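Local coordinates for beta-n-acetylhexosaminidase (Streptococcus pneumoniae, PDB 4AZI), which probably removes terminal beta-linked N-acetylglucosamine residues from glycans, as a family 20 glycoside hydrolase with exo-beta-D-N-acetylglucosaminidase activity, at residues L150-E153 with E154-N157; E183-N186 with D187-A191. The protein carries 2 engineered substitutions. All coordinates share one frame; numbering follows the deposited sequence.

Interaction 1. Residues L150-E153 with E154-N157; sequences LKNE and EAMN
Asn-152 meets the first turn of helix 153-170 with its backbone carbonyl and its side-chain amide, and each carbonyl oxygen takes up a backbone N-H of that turn. Its O accepts from Met-156 N at 2.9 Å in a nearly straight bond (172°), and OD1 accepts from Ala-155 N at 3.3 Å. With CG anti to the backbone N (chi1 -173°), the amide lies beside Ala-155, whose N stands above the plane of the side-chain carbonyl rather than on a lone pair. This is an N-cap, the usual answer to N-H groups that no preceding turn can serve. A water bonds to both Asn-152 OD1 (2.8 Å) and Glu-154 N. A second water joins Asn-152 ND2 to Glu-154 OE1, and ND2 also donates to Asn-135 O. One residue on, Asn-157 N donates to Glu-153 O at a short 2.6 Å, while Asn-157 ND2 is satisfied by Asn-63 OD1. On the buried side, Met-156 bends at chi2 and chi3 back over Leu-150: SD lies 3.8 Å from Leu-150 CD2, and CE rests 3.4 Å from Leu-150 O. Met-148 and Tyr-209 also pack on Met-156.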
ATOM      1  N   LEU A 150       0.312 -21.619 -10.405  1.00 17.80           N
ATOM      2  CA  LEU A 150       0.203 -22.155  -9.040  1.00 17.98           C
ATOM      3  C   LEU A 150       0.592 -23.630  -8.905  1.00 18.84           C
ATOM      4  O   LEU A 150       0.756 -24.141  -7.790  1.00 19.60           O
ATOM      5  CB  LEU A 150      -1.210 -21.924  -8.495  1.00 17.55           C
ATOM      6  CG  LEU A 150      -1.654 -20.471  -8.314  1.00 16.99           C
ATOM      7  CD1 LEU A 150      -3.122 -20.430  -7.946  1.00 16.37           C
ATOM      8  CD2 LEU A 150      -0.800 -19.750  -7.278  1.00 17.28           C
ATOM      9  N   LYS A 151       0.738 -24.311 -10.037  1.00 19.35           N
ATOM     10  CA  LYS A 151       1.139 -25.716 -10.056  1.00 19.66           C
ATOM     11  C   LYS A 151       2.644 -25.858 -10.240  1.00 19.35           C
ATOM     12  O   LYS A 151       3.182 -26.958 -10.154  1.00 20.09           O
ATOM     13  CB  LYS A 151       0.432 -26.464 -11.183  1.00 20.41           C
ATOM     14  CG  LYS A 151      -1.073 -26.622 -11.019  1.00 21.43           C
ATOM     15  CD  LYS A 151      -1.675 -27.237 -12.276  1.00 22.21           C
ATOM     16  CE  LYS A 151      -1.447 -26.348 -13.489  1.00 23.11           C
ATOM     17  NZ  LYS A 151      -1.359 -27.140 -14.747  1.00 24.28           N
ATOM     18  N   ASN A 152       3.321 -24.747 -10.510  1.00 18.65           N
ATOM     19  CA  ASN A 152       4.768 -24.766 -10.666  1.00 18.30           C
ATOM     20  C   ASN A 152       5.504 -24.574  -9.330  1.00 18.50           C
ATOM     21  O   ASN A 152       5.832 -23.446  -8.949  1.00 17.93           O
ATOM     22  CB  ASN A 152       5.226 -23.732 -11.701  1.00 17.79           C
ATOM     23  CG  ASN A 152       6.707 -23.850 -12.016  1.00 17.71           C
ATOM     24  OD1 ASN A 152       7.448 -24.524 -11.301  1.00 17.67           O
ATOM     25  ND2 ASN A 152       7.144 -23.202 -13.090  1.00 17.26           N
ATOM     26  N   GLU A 153       5.769 -25.687  -8.647  1.00 18.58           N
ATOM     27  CA  GLU A 153       6.478 -25.698  -7.358  1.00 19.14           C
ATOM     28  C   GLU A 153       7.801 -24.928  -7.354  1.00 18.32           C
ATOM     29  O   GLU A 153       8.081 -24.172  -6.423  1.00 18.17           O
ATOM     30  CB  GLU A 153       6.736 -27.134  -6.897  1.00 20.42           C
ATOM     31  CG  GLU A 153       5.658 -27.728  -6.005  1.00 22.30           C
ATOM     32  CD  GLU A 153       6.234 -28.691  -4.976  0.75 22.95           C
ATOM     33  OE1 GLU A 153       6.689 -29.785  -5.371  0.75 23.94           O
ATOM     34  OE2 GLU A 153       6.235 -28.355  -3.769  0.75 23.19           O
ATOM     35  N   GLU A 154       8.615 -25.135  -8.384  1.00 17.72           N
ATOM     36  CA  GLU A 154       9.905 -24.448  -8.507  1.00 17.18           C
ATOM     37  C   GLU A 154       9.764 -22.925  -8.468  1.00 16.57           C
ATOM     38  O   GLU A 154      10.517 -22.245  -7.766  1.00 16.88           O
ATOM     39  CB  GLU A 154      10.596 -24.879  -9.792  1.00 17.16           C
ATOM     40  CG  GLU A 154      11.964 -24.256 -10.032  1.00 17.08           C
ATOM     41  CD  GLU A 154      12.652 -24.874 -11.231  1.00 17.47           C
ATOM     42  OE1 GLU A 154      11.987 -25.050 -12.275  1.00 17.69           O
ATOM     43  OE2 GLU A 154      13.849 -25.196 -11.127  0.75 17.51           O
ATOM     44  N   ALA A 155       8.797 -22.403  -9.214  1.00 15.87           N
ATOM     45  CA  ALA A 155       8.514 -20.976  -9.236  1.00 15.41           C
ATOM     46  C   ALA A 155       7.935 -20.489  -7.901  1.00 15.22           C
ATOM     47  O   ALA A 155       8.365 -19.454  -7.373  1.00 14.42           O
ATOM     48  CB  ALA A 155       7.582 -20.633 -10.391  1.00 15.56           C
ATOM     49  N   MET A 156       6.966 -21.243  -7.384  1.00 15.16           N
ATOM     50  CA  MET A 156       6.315 -20.992  -6.094  1.00 15.70           C
ATOM     51  C   MET A 156       7.309 -21.040  -4.928  1.00 15.08           C
ATOM     52  O   MET A 156       7.276 -20.185  -4.042  1.00 14.42           O
ATOM     53  CB  MET A 156       5.207 -22.030  -5.848  1.00 16.59           C
ATOM     54  CG  MET A 156       4.062 -21.984  -6.848  1.00 18.20           C
ATOM     55  SD  MET A 156       2.727 -20.899  -6.323  1.00 20.88           S
ATOM     56  CE  MET A 156       1.764 -22.047  -5.341  1.00 19.89           C
ATOM     57  N   ASN A 157       8.195 -22.037  -4.935  1.00 14.62           N
ATOM     58  CA  ASN A 157       9.211 -22.131  -3.889  1.00 14.57           C
ATOM     59  C   ASN A 157      10.135 -20.931  -3.944  1.00 13.96           C
ATOM     60  O   ASN A 157      10.484 -20.361  -2.908  1.00 13.68           O
ATOM     61  CB  ASN A 157       9.986 -23.447  -3.959  1.00 14.94           C
ATOM     62  CG  ASN A 157       9.183 -24.626  -3.431  1.00 15.49           C
ATOM     63  OD1 ASN A 157       8.238 -24.449  -2.674  1.00 15.40           O
ATOM     64  ND2 ASN A 157       9.566 -25.834  -3.823  1.00 16.05           N
TER
HETATM   65  O   HOH W   1       9.999 -24.642 -13.708  1.00 16.93           O
HETATM   66  O   HOH W   2       8.103 -27.138 -10.681  1.00 28.35           O

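Interaction 2. Residues E183-N186 with D187-A191; sequences EYAN and DATSA. With OAN (O-(2-acetamido-2-deoxy D-glucopyranosylidene) amino-N-phenylcarbamate), chain C; EDO (1,2-ethanediol), chain F.
Ala-185 O takes two hydrogen bonds from the turn that follows it, one from Ala-188 N at 2.9 Å and one from Thr-189 OG1 at 3.0 Å. The donors arrive from opposite faces of the carbonyl plane, so the oxygen is gripped above and below. Thr-189 has OG1 between its backbone N and carbonyl carbon (chi1 62°), and the same hydroxyl bonds to Gln-192 N. Asn-186 O accepts from Ala-191 N at 2.9 Å, in plane and on a lone pair; this bond joins residues five apart, where the chain leaves the short, weakly bonded helix and Ser-190 takes positive phi. In the type II turn from Glu-183 to Asn-186, Glu-183 meets the inhibitor, while Asn-186 reaches a 1,2-ethanediol, probably carried over from the crystallisation liquor. Glu-183 OE2 accepts from NAO of the carbamate inhibitor at 2.9 Å, and each carboxylate oxygen accepts from one hydroxyl of the diol; OE1 is also bonded to His-120 NE2. Asn-186 ND2 donates to the diol's O2 at 2.9 Å. Asp-182 and Glu-183, both lining the pocket, probably correspond to the adjacent Asp-Glu pair characteristic of family 20 active sites. Farther out, Ala-191 CB lies 4.0 Å from CAV of the inhibitor's phenyl ring. Asp-187 turns to Ser-144, Thr-146 and Lys-145 N, while Tyr-184 packs on Trp-194 and Leu-197, so the loop after barrel strand 176-180 lies against helix 193-199.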
ATOM      1  N   GLU A 183      -6.467  -9.292  -8.886  1.00  9.85           N
ATOM      2  CA  GLU A 183      -6.547  -9.509 -10.330  1.00 10.51           C
ATOM      3  C   GLU A 183      -5.654 -10.630 -10.885  1.00 10.90           C
ATOM      4  O   GLU A 183      -4.809 -10.381 -11.752  1.00 10.91           O
ATOM      5  CB  GLU A 183      -6.237  -8.203 -11.056  1.00 10.50           C
ATOM      6  CG  GLU A 183      -7.089  -6.997 -10.670  1.00 10.61           C
ATOM      7  CD  GLU A 183      -6.641  -5.760 -11.420  1.00 10.86           C
ATOM      8  OE1 GLU A 183      -5.434  -5.453 -11.372  1.00 11.02           O
ATOM      9  OE2 GLU A 183      -7.471  -5.111 -12.088  1.00 11.11           O
ATOM     10  N   TYR A 184      -5.855 -11.854 -10.401  1.00 11.23           N
ATOM     11  CA  TYR A 184      -5.057 -13.001 -10.826  1.00 11.72           C
ATOM     12  C   TYR A 184      -5.205 -13.211 -12.337  1.00 12.35           C
ATOM     13  O   TYR A 184      -6.331 -13.397 -12.822  1.00 12.31           O
ATOM     14  CB  TYR A 184      -5.496 -14.276 -10.078  1.00 11.72           C
ATOM     15  CG  TYR A 184      -4.656 -15.490 -10.422  1.00 11.88           C
ATOM     16  CD1 TYR A 184      -3.492 -15.780  -9.707  1.00 11.75           C
ATOM     17  CD2 TYR A 184      -5.016 -16.334 -11.479  1.00 11.96           C
ATOM     18  CE1 TYR A 184      -2.708 -16.882 -10.032  1.00 12.19           C
ATOM     19  CE2 TYR A 184      -4.239 -17.435 -11.814  1.00 12.19           C
ATOM     20  CZ  TYR A 184      -3.091 -17.710 -11.087  1.00 12.18           C
ATOM     21  OH  TYR A 184      -2.315 -18.797 -11.423  1.00 12.39           O
ATOM     22  N   ALA A 185      -4.078 -13.169 -13.064  1.00 12.54           N
ATOM     23  CA  ALA A 185      -4.034 -13.483 -14.502  1.00 12.85           C
ATOM     24  C   ALA A 185      -5.011 -12.678 -15.357  1.00 13.27           C
ATOM     25  O   ALA A 185      -5.494 -13.171 -16.385  1.00 13.15           O
ATOM     26  CB  ALA A 185      -4.239 -14.984 -14.741  1.00 12.35           C
ATOM     27  N   ASN A 186      -5.293 -11.440 -14.960  1.00 14.08           N
ATOM     28  CA  ASN A 186      -6.248 -10.646 -15.725  1.00 14.64           C
ATOM     29  C   ASN A 186      -5.882 -10.562 -17.212  1.00 14.83           C
ATOM     30  O   ASN A 186      -6.760 -10.561 -18.068  1.00 14.65           O
ATOM     31  CB  ASN A 186      -6.475  -9.258 -15.116  1.00 15.00           C
ATOM     32  CG  ASN A 186      -5.200  -8.452 -14.948  1.00 15.17           C
ATOM     33  OD1 ASN A 186      -4.086  -8.937 -15.173  1.00 15.73           O
ATOM     34  ND2 ASN A 186      -5.361  -7.203 -14.521  1.00 15.64           N
ATOM     35  N   ASP A 187      -4.582 -10.544 -17.497  1.00 15.01           N
ATOM     36  CA  ASP A 187      -4.083 -10.382 -18.862  1.00 15.36           C
ATOM     37  C   ASP A 187      -4.304 -11.611 -19.742  1.00 15.55           C
ATOM     38  O   ASP A 187      -4.231 -11.520 -20.970  1.00 15.85           O
ATOM     39  CB  ASP A 187      -2.598  -9.995 -18.841  1.00 15.47           C
ATOM     40  CG  ASP A 187      -1.681 -11.160 -18.505  1.00 15.32           C
ATOM     41  OD1 ASP A 187      -1.895 -11.863 -17.481  1.00 15.91           O
ATOM     42  OD2 ASP A 187      -0.722 -11.367 -19.270  1.00 15.53           O
ATOM     43  N   ALA A 188      -4.582 -12.750 -19.115  1.00 15.25           N
ATOM     44  CA  ALA A 188      -4.645 -14.030 -19.810  1.00 15.00           C
ATOM     45  C   ALA A 188      -6.027 -14.661 -19.739  1.00 15.12           C
ATOM     46  O   ALA A 188      -6.212 -15.777 -20.199  1.00 14.91           O
ATOM     47  CB  ALA A 188      -3.605 -14.985 -19.232  1.00 14.80           C
ATOM     48  N   THR A 189      -6.989 -13.945 -19.152  1.00 15.00           N
ATOM     49  CA  THR A 189      -8.343 -14.466 -18.958  1.00 14.95           C
ATOM     50  C   THR A 189      -9.412 -13.403 -19.210  1.00 14.98           C
ATOM     51  O   THR A 189     -10.563 -13.600 -18.848  1.00 15.00           O
ATOM     52  CB  THR A 189      -8.545 -14.968 -17.512  1.00 14.95           C
ATOM     53  OG1 THR A 189      -8.371 -13.872 -16.605  1.00 14.36           O
ATOM     54  CG2 THR A 189      -7.570 -16.103 -17.159  1.00 14.96           C
ATOM     55  N   SER A 190      -9.024 -12.289 -19.832  1.00 14.99           N
ATOM     56  CA  SER A 190      -9.854 -11.067 -19.931  1.00 14.67           C
ATOM     57  C   SER A 190     -10.500 -10.675 -18.600  1.00 14.07           C
ATOM     58  O   SER A 190     -11.706 -10.441 -18.517  1.00 13.75           O
ATOM     59  CB  SER A 190     -10.889 -11.147 -21.062  1.00 15.00           C
ATOM     60  OG  SER A 190     -10.311 -11.684 -22.235  1.00 15.45           O
ATOM     61  N   ALA A 191      -9.665 -10.603 -17.565  1.00 13.39           N
ATOM     62  CA  ALA A 191     -10.080 -10.181 -16.233  1.00 13.33           C
ATOM     63  C   ALA A 191     -11.184 -11.071 -15.667  1.00 13.38           C
ATOM     64  O   ALA A 191     -12.181 -10.572 -15.151  1.00 13.09           O
ATOM     65  CB  ALA A 191     -10.490  -8.705 -16.219  1.00 13.15           C
TER
HETATM   66  CAH OAN C2038      -6.235  -3.594  -6.402  1.00 10.13           C
HETATM   67  CAG OAN C2038      -6.250  -2.684  -7.640  1.00 10.25           C
HETATM   68  OAN OAN C2038      -6.714  -1.555  -7.568  1.00 10.06           O
HETATM   69  NAI OAN C2038      -5.745  -3.221  -8.752  1.00 10.69           N
HETATM   70  CAB OAN C2038      -5.644  -2.529 -10.054  1.00 11.33           C
HETATM   71  CAC OAN C2038      -4.379  -1.668 -10.081  1.00 11.22           C
HETATM   72  OAJ OAN C2038      -3.254  -2.490 -10.420  1.00 11.11           O
HETATM   73  CAD OAN C2038      -4.507  -0.531 -11.085  1.00 11.61           C
HETATM   74  OAK OAN C2038      -3.286   0.196 -11.064  1.00 11.78           O
HETATM   75  CAE OAN C2038      -5.663   0.389 -10.665  1.00 11.69           C
HETATM   76  CAF OAN C2038      -5.935   1.554 -11.621  1.00 12.02           C
HETATM   77  OAM OAN C2038      -6.384   1.064 -12.888  1.00 12.22           O
HETATM   78  OAL OAN C2038      -6.912  -0.328 -10.472  1.00 11.82           O
HETATM   79  CAA OAN C2038      -6.902  -1.692 -10.370  1.00 11.89           C
HETATM   80  NAY OAN C2038      -8.053  -2.305 -10.544  1.00 13.01           N
HETATM   81  OAQ OAN C2038      -9.122  -1.505 -10.824  1.00 14.48           O
HETATM   82  CAP OAN C2038     -10.070  -2.088 -11.617  1.00 14.97           C
HETATM   83  OAR OAN C2038     -11.109  -1.477 -11.873  1.00 14.75           O
HETATM   84  NAO OAN C2038      -9.796  -3.316 -12.082  1.00 16.09           N
HETATM   85  CAS OAN C2038     -10.615  -4.064 -12.837  1.00 17.22           C
HETATM   86  CAT OAN C2038     -10.872  -5.372 -12.424  1.00 17.14           C
HETATM   87  CAU OAN C2038     -11.712  -6.198 -13.171  1.00 17.41           C
HETATM   88  CAV OAN C2038     -12.304  -5.717 -14.337  1.00 17.79           C
HETATM   89  CAW OAN C2038     -12.050  -4.405 -14.761  1.00 17.97           C
HETATM   90  CAX OAN C2038     -11.205  -3.579 -14.015  1.00 17.48           C
HETATM   91  C1  EDO F2041      -6.106  -3.233 -14.656  1.00 17.39           C
HETATM   92  O1  EDO F2041      -6.690  -2.849 -13.405  1.00 17.23           O
HETATM   93  C2  EDO F2041      -4.596  -3.405 -14.489  1.00 17.59           C
HETATM   94  O2  EDO F2041      -4.327  -4.588 -13.735  1.00 17.85           O

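Following the chain, interaction 1 comes first, at the entry into helix 153-170 after strand 147-148, and interaction 2 opens only after that helix has led into barrel strand 176-180. The two stand in series, neither nested nor crossed, and because each joins adjoining segments, each shapes a turn and closes no long loop. Residues 150-157 start a helix on the outside of the TIM barrel; residues 183-191 form the loop leaving the next strand at the ligand-binding end. Their centres are 19 Å apart, yet they meet where Leu-150 CG packs 3.6 Å from Tyr-184 OH, so the helix start and the pocket loop share one buried patch.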